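Local coordinates for protein Sb(V)-As(V) reductase (Leishmania major, PDB 2J6P) that probably reduces arsenate and antimonate, using a rhodanese-like fold related to that of Cdc25 phosphatases, at residues 26-31 with 61-66; 69-74 with 87-92. All coordinates share one frame; numbering follows the deposited sequence.

Contact 1 of 2, residues 26-31 with 61-66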
loop_
_atom_site.group_PDB
_atom_site.type_symbol
_atom_site.label_atom_id
_atom_site.label_comp_id
_atom_site.label_asym_id
_atom_site.label_seq_id
_atom_site.Cartn_x
_atom_site.Cartn_y
_atom_site.Cartn_z
ATOM N N ALA A 26 -20.971 16.655 -7.509
ATOM C CA ALA A 26 -20.506 16.394 -6.155
ATOM C C ALA A 26 -19.079 15.817 -6.208
ATOM O O ALA A 26 -18.742 15.082 -7.161
ATOM C CB ALA A 26 -21.468 15.377 -5.442
ATOM N N VAL A 27 -18.268 16.126 -5.177
ATOM C CA VAL A 27 -16.818 15.724 -5.135
ATOM C C VAL A 27 -16.781 14.808 -3.936
ATOM O O VAL A 27 -17.219 15.199 -2.883
ATOM C CB VAL A 27 -15.886 16.866 -5.016
ATOM C CG1 VAL A 27 -14.394 16.366 -4.853
ATOM C CG2 VAL A 27 -16.014 17.671 -6.254
ATOM N N ILE A 28 -16.447 13.543 -4.160
ATOM C CA ILE A 28 -16.448 12.503 -3.069
ATOM C C ILE A 28 -14.948 12.254 -2.739
ATOM O O ILE A 28 -14.196 11.803 -3.553
ATOM C CB ILE A 28 -17.142 11.260 -3.440
ATOM C CG1 ILE A 28 -18.502 11.579 -4.160
ATOM C CG2 ILE A 28 -17.170 10.215 -2.173
ATOM C CD1 ILE A 28 -19.493 12.282 -3.318
ATOM N N ASP A 29 -14.525 12.707 -1.586
ATOM C CA ASP A 29 -13.151 12.557 -1.208
ATOM C C ASP A 29 -13.043 11.200 -0.423
ATOM O O ASP A 29 -13.696 11.036 0.588
ATOM C CB ASP A 29 -12.852 13.650 -0.227
ATOM C CG ASP A 29 -11.372 13.658 0.254
ATOM O OD1 ASP A 29 -10.597 12.651 0.139
ATOM O OD2 ASP A 29 -11.035 14.742 0.778
ATOM N N CYS A 30 -12.228 10.277 -0.906
ATOM C CA CYS A 30 -12.219 8.924 -0.329
ATOM C C CYS A 30 -11.061 8.695 0.555
ATOM O O CYS A 30 -10.817 7.533 0.904
ATOM C CB CYS A 30 -12.083 7.879 -1.467
ATOM S SG CYS A 30 -13.594 8.021 -2.609
ATOM N N ARG A 31 -10.361 9.784 0.939
ATOM C CA ARG A 31 -9.187 9.741 1.844
ATOM C C ARG A 31 -9.522 9.434 3.278
ATOM O O ARG A 31 -10.667 9.503 3.665
ATOM C CB ARG A 31 -8.362 11.011 1.739
ATOM C CG ARG A 31 -7.502 10.962 0.395
ATOM C CD ARG A 31 -6.861 12.427 0.193
ATOM N NE ARG A 31 -7.902 13.471 0.301
ATOM C CZ ARG A 31 -7.611 14.741 0.238
ATOM N NH1 ARG A 31 -6.313 15.081 0.052
ATOM N NH2 ARG A 31 -8.555 15.643 0.314
ATOM N N LYS A 61 -28.862 7.701 -2.639
ATOM C CA LYS A 61 -30.213 8.315 -2.617
ATOM C C LYS A 61 -30.067 9.832 -2.441
ATOM O O LYS A 61 -30.743 10.634 -3.083
ATOM C CB LYS A 61 -30.963 7.734 -1.400
ATOM C CG LYS A 61 -32.416 8.324 -1.139
ATOM C CD LYS A 61 -33.038 7.540 0.007
ATOM C CE LYS A 61 -34.599 7.395 -0.043
ATOM N NZ LYS A 61 -35.062 8.681 0.397
ATOM N N THR A 62 -29.133 10.259 -1.562
ATOM C CA THR A 62 -28.985 11.714 -1.300
ATOM C C THR A 62 -28.589 12.431 -2.527
ATOM O O THR A 62 -29.152 13.485 -2.865
ATOM C CB THR A 62 -27.933 11.979 -0.202
ATOM O OG1 THR A 62 -28.473 11.433 1.012
ATOM C CG2 THR A 62 -27.766 13.494 0.075
ATOM N N LEU A 63 -27.631 11.883 -3.260
ATOM C CA LEU A 63 -27.220 12.614 -4.458
ATOM C C LEU A 63 -28.302 12.628 -5.542
ATOM O O LEU A 63 -28.383 13.571 -6.333
ATOM C CB LEU A 63 -25.875 12.137 -5.036
ATOM C CG LEU A 63 -24.708 12.283 -3.944
ATOM C CD1 LEU A 63 -23.426 11.712 -4.608
ATOM C CD2 LEU A 63 -24.415 13.758 -3.374
ATOM N N PHE A 64 -28.989 11.492 -5.682
ATOM C CA PHE A 64 -30.065 11.446 -6.603
ATOM C C PHE A 64 -31.123 12.556 -6.268
ATOM O O PHE A 64 -31.584 13.310 -7.123
ATOM C CB PHE A 64 -30.823 10.118 -6.500
ATOM C CG PHE A 64 -31.944 10.071 -7.470
ATOM C CD1 PHE A 64 -31.663 9.912 -8.843
ATOM C CD2 PHE A 64 -33.280 10.193 -7.033
ATOM C CE1 PHE A 64 -32.763 9.829 -9.784
ATOM C CE2 PHE A 64 -34.346 10.192 -7.937
ATOM C CZ PHE A 64 -34.052 9.996 -9.356
ATOM N N GLU A 65 -31.490 12.625 -5.000
ATOM C CA GLU A 65 -32.500 13.549 -4.591
ATOM C C GLU A 65 -32.028 14.963 -4.686
ATOM O O GLU A 65 -32.862 15.845 -4.964
ATOM C CB GLU A 65 -32.982 13.190 -3.170
ATOM C CG GLU A 65 -33.828 11.889 -3.289
ATOM C CD GLU A 65 -34.501 11.432 -1.976
ATOM O OE1 GLU A 65 -34.103 12.012 -0.893
ATOM O OE2 GLU A 65 -35.354 10.448 -2.032
ATOM N N GLU A 66 -30.729 15.210 -4.514
ATOM C CA GLU A 66 -30.215 16.549 -4.734
ATOM C C GLU A 66 -30.051 16.877 -6.195
ATOM O O GLU A 66 -29.528 17.970 -6.536
ATOM C CB GLU A 66 -28.857 16.787 -4.057
ATOM C CG GLU A 66 -29.041 16.838 -2.526
ATOM C CD GLU A 66 -27.715 16.812 -1.820
ATOM O OE1 GLU A 66 -26.709 16.873 -2.540
ATOM O OE2 GLU A 66 -27.672 16.729 -0.582
#

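Contact 2 of 2, residues 69-74 with 87-92. With SO4 (sulfate ion), chain J.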
loop_
_atom_site.group_PDB
_atom_site.type_symbol
_atom_site.label_atom_id
_atom_site.label_comp_id
_atom_site.label_asym_id
_atom_site.label_seq_id
_atom_site.Cartn_x
_atom_site.Cartn_y
_atom_site.Cartn_z
ATOM N N GLU A 69 -25.735 15.364 -11.135
ATOM C CA GLU A 69 -25.561 14.587 -12.392
ATOM C C GLU A 69 -24.208 14.038 -12.509
ATOM O O GLU A 69 -24.008 13.121 -13.329
ATOM C CB GLU A 69 -25.763 15.488 -13.668
ATOM C CG GLU A 69 -27.204 16.019 -13.682
ATOM C CD GLU A 69 -27.447 17.179 -14.690
ATOM O OE1 GLU A 69 -26.595 17.425 -15.592
ATOM O OE2 GLU A 69 -28.538 17.825 -14.553
ATOM N N LEU A 70 -23.255 14.534 -11.733
ATOM C CA LEU A 70 -21.909 13.925 -11.757
ATOM C C LEU A 70 -21.399 13.714 -10.312
ATOM O O LEU A 70 -21.534 14.652 -9.455
ATOM C CB LEU A 70 -20.883 14.829 -12.388
ATOM C CG LEU A 70 -20.916 14.978 -13.917
ATOM C CD1 LEU A 70 -21.957 16.142 -14.199
ATOM C CD2 LEU A 70 -19.466 15.263 -14.541
ATOM N N ALA A 71 -20.765 12.565 -10.069
ATOM C CA ALA A 71 -20.142 12.355 -8.729
ATOM C C ALA A 71 -18.713 12.020 -9.070
ATOM O O ALA A 71 -18.456 11.052 -9.843
ATOM C CB ALA A 71 -20.808 11.230 -8.032
ATOM N N VAL A 72 -17.805 12.852 -8.563
ATOM C CA VAL A 72 -16.386 12.738 -8.919
ATOM C C VAL A 72 -15.631 12.229 -7.640
ATOM O O VAL A 72 -15.579 12.888 -6.597
ATOM C CB VAL A 72 -15.829 14.112 -9.336
ATOM C CG1 VAL A 72 -14.328 14.007 -9.666
ATOM C CG2 VAL A 72 -16.569 14.641 -10.649
ATOM N N PHE A 73 -15.146 11.007 -7.709
ATOM C CA PHE A 73 -14.463 10.399 -6.605
ATOM C C PHE A 73 -12.952 10.754 -6.758
ATOM O O PHE A 73 -12.380 10.606 -7.856
ATOM C CB PHE A 73 -14.680 8.913 -6.725
ATOM C CG PHE A 73 -16.140 8.477 -6.265
ATOM C CD1 PHE A 73 -17.237 8.799 -7.034
ATOM C CD2 PHE A 73 -16.331 7.834 -5.004
ATOM C CE1 PHE A 73 -18.560 8.520 -6.578
ATOM C CE2 PHE A 73 -17.593 7.458 -4.580
ATOM C CZ PHE A 73 -18.727 7.908 -5.322
ATOM N N HIS A 74 -12.316 11.160 -5.657
ATOM C CA HIS A 74 -10.827 11.235 -5.688
ATOM C C HIS A 74 -10.260 10.740 -4.351
ATOM O O HIS A 74 -10.920 10.710 -3.320
ATOM C CB HIS A 74 -10.364 12.689 -5.986
ATOM C CG HIS A 74 -10.481 13.589 -4.773
ATOM N ND1 HIS A 74 -9.505 13.637 -3.795
ATOM C CD2 HIS A 74 -11.438 14.503 -4.404
ATOM C CE1 HIS A 74 -9.853 14.555 -2.875
ATOM N NE2 HIS A 74 -11.034 15.078 -3.207
ATOM N N ASN A 87 -16.419 2.202 -7.486
ATOM C CA ASN A 87 -16.961 0.819 -7.669
ATOM C C ASN A 87 -18.069 0.565 -6.598
ATOM O O ASN A 87 -19.150 0.115 -6.971
ATOM C CB ASN A 87 -15.859 -0.243 -7.455
ATOM C CG ASN A 87 -15.027 -0.437 -8.684
ATOM O OD1 ASN A 87 -15.550 -0.320 -9.823
ATOM N ND2 ASN A 87 -13.737 -0.768 -8.493
ATOM N N ARG A 88 -17.784 0.759 -5.313
ATOM C CA ARG A 88 -18.848 0.556 -4.281
ATOM C C ARG A 88 -20.098 1.446 -4.545
ATOM O O ARG A 88 -21.229 1.027 -4.338
ATOM C CB ARG A 88 -18.240 0.902 -2.963
ATOM C CG ARG A 88 -17.202 -0.196 -2.505
ATOM C CD ARG A 88 -16.639 0.370 -1.236
ATOM N NE ARG A 88 -15.484 -0.355 -0.724
ATOM C CZ ARG A 88 -14.814 0.030 0.359
ATOM N NH1 ARG A 88 -15.199 1.178 1.055
ATOM N NH2 ARG A 88 -13.749 -0.745 0.718
ATOM N N PHE A 89 -19.852 2.710 -4.887
ATOM C CA PHE A 89 -20.879 3.632 -5.136
ATOM C C PHE A 89 -21.762 3.148 -6.367
ATOM O O PHE A 89 -23.027 3.126 -6.288
ATOM C CB PHE A 89 -20.336 4.980 -5.450
ATOM C CG PHE A 89 -21.457 6.045 -5.635
ATOM C CD1 PHE A 89 -22.334 6.335 -4.575
ATOM C CD2 PHE A 89 -21.706 6.598 -6.919
ATOM C CE1 PHE A 89 -23.399 7.253 -4.774
ATOM C CE2 PHE A 89 -22.776 7.500 -7.125
ATOM C CZ PHE A 89 -23.651 7.828 -6.034
ATOM N N ALA A 90 -21.116 2.746 -7.468
ATOM C CA ALA A 90 -21.843 2.444 -8.671
ATOM C C ALA A 90 -22.613 1.179 -8.347
ATOM O O ALA A 90 -23.738 1.070 -8.793
ATOM C CB ALA A 90 -20.864 2.134 -9.890
ATOM N N LEU A 91 -22.026 0.217 -7.601
ATOM C CA LEU A 91 -22.802 -1.041 -7.211
ATOM C C LEU A 91 -23.999 -0.704 -6.307
ATOM O O LEU A 91 -25.093 -1.198 -6.500
ATOM C CB LEU A 91 -21.937 -2.124 -6.594
ATOM C CG LEU A 91 -20.770 -2.574 -7.547
ATOM C CD1 LEU A 91 -19.484 -3.019 -6.718
ATOM C CD2 LEU A 91 -21.403 -3.706 -8.350
ATOM N N ALA A 92 -23.838 0.189 -5.351
ATOM C CA ALA A 92 -25.018 0.659 -4.570
ATOM C C ALA A 92 -26.071 1.379 -5.401
ATOM O O ALA A 92 -27.309 1.154 -5.204
ATOM C CB ALA A 92 -24.608 1.601 -3.400
HETATM S S SO4 J . -13.128 -4.001 -0.583
HETATM O O1 SO4 J . -12.427 -3.935 0.672
HETATM O O2 SO4 J . -14.380 -4.779 -0.618
HETATM O O3 SO4 J . -11.911 -4.389 -1.324
HETATM O O4 SO4 J . -13.578 -2.632 -0.949
#

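Contact 1 of 2, residues 26-31 with 61-66
Leu63 spreads its two methyl groups onto two residues of strand 25-29, Ala26 and Ile28: CD2 lies 3.9 Å from CB of Ala26, and CD1 meets CD1 of Ile28 at 4.2 Å. The leucine and isoleucine reach toward each other tip to tip, whereas alanine offers its single methyl close to the backbone. Leu63 sits in the last turn of helix 53-65; its CG stands anti to the carbonyl carbon, beside the backbone N (chi1 -59°), which carries the branch point out toward the sheet. Ile28 turns its longer branch CG1 in the same sense, beside its own N (chi1 -44°), and the bend at chi2 (-64°) leans CD1 toward the Ala26 side, bringing it up to Leu63. Ile44 touches both Ile28 and Leu63, and Phe89 of helix 81-96 packs against Leu63, so the leucine belongs to a wider apolar layer on the face of the sheet that Leu63 covers.

At the end of the strand, Asp29 begins an Asx turn in which OD1 accepts from the backbone N of Arg31 at 3.0 Å. Arg31 grips the carboxylate side-on: NE bonds to OD1 of Asp29 at 2.8 Å and NH2 to OD2 of Asp29 at 2.7 Å, both oxygens lying in the guanidinium plane. Two N-H groups therefore share OD1, and the turn and the salt bridge fix each other. Trp110 adds a cation-pi contact to Arg31.

Across the two segments the chemistry is purely apolar: two methyl-methyl contacts hold the helix end against the strand by exclusion of water, without directional bonds to set their angle.

Contact 2 of 2, residues 69-74 with 87-92
Phe73 drives the CZ corner of its ring against the root of Phe89, 3.3 Å from CG of Phe89, with CE1 of Phe73 3.7 Å from CD2 of Phe89. The two side chains cross at about a right angle, yet their ring planes are inclined by just 40° and the centroids lie 5.3 Å apart, an oblique pairing. Phe89 holds CG anti to its backbone N (chi1 -176°), which sends the ring off helix 81-96 toward the sheet; there CE2 of Phe89 reaches CB of Ala71 at 4.3 Å. Ala71 and Phe73, two residues apart on strand 70-74, thus both meet the one phenylalanine.

Around this pair, Ile28 and Cys30 pack on Phe73, while Val103 of the next strand and Leu59 and Ala60 of helix 53-65 pack on Phe89. Helix 81-96 is the crossover of the beta-alpha-beta unit that runs from strand 70-74 to strand 102-106.

Farther out, Arg88 turns the end of its side chain away from the strand, extended from CG to NE, and holds a sulfate, probably from the crystallisation liquor. NH2 of Arg88 donates to O4 of the sulfate in a nearly straight bond (160°) whose 2.5 Å length is doubtfully short, and NE of Arg88 reaches the same O4 at 3.0 Å, more bent. NH1 of Arg88 and the backbone N of Glu53, both of the second subunit, also bind this ion; within its own chain NH1 of Arg88 is hydrogen-bonded to the backbone O of Thr48 and to OH of Tyr56.

The helix thus turns the apolar Phe89 to the sheet and the cationic Arg88 to the subunit boundary, where the anion probably offsets positive charge from both copies.

How the contacts relate
From the N terminus, strand 25-29 comes first; the chain then passes strand 44-45 and returns along helix 53-65, where contact 1 closes a loop of 29 intervening residues. A short connection leads into strand 70-74, and helix 81-96 closes contact 2 over 12 residues. The loops follow in series, neither enclosing nor crossing the other. They meet in the parallel sheet, where the two strands are neighbours: N of Ile28 lies 2.7 Å from O of Val72, a probable hydrogen bond, and N of Cys30 probably bonds to O of His74. Together the contacts seat helices 53-65 and 81-96 against adjacent strands of the rhodanese-like domain.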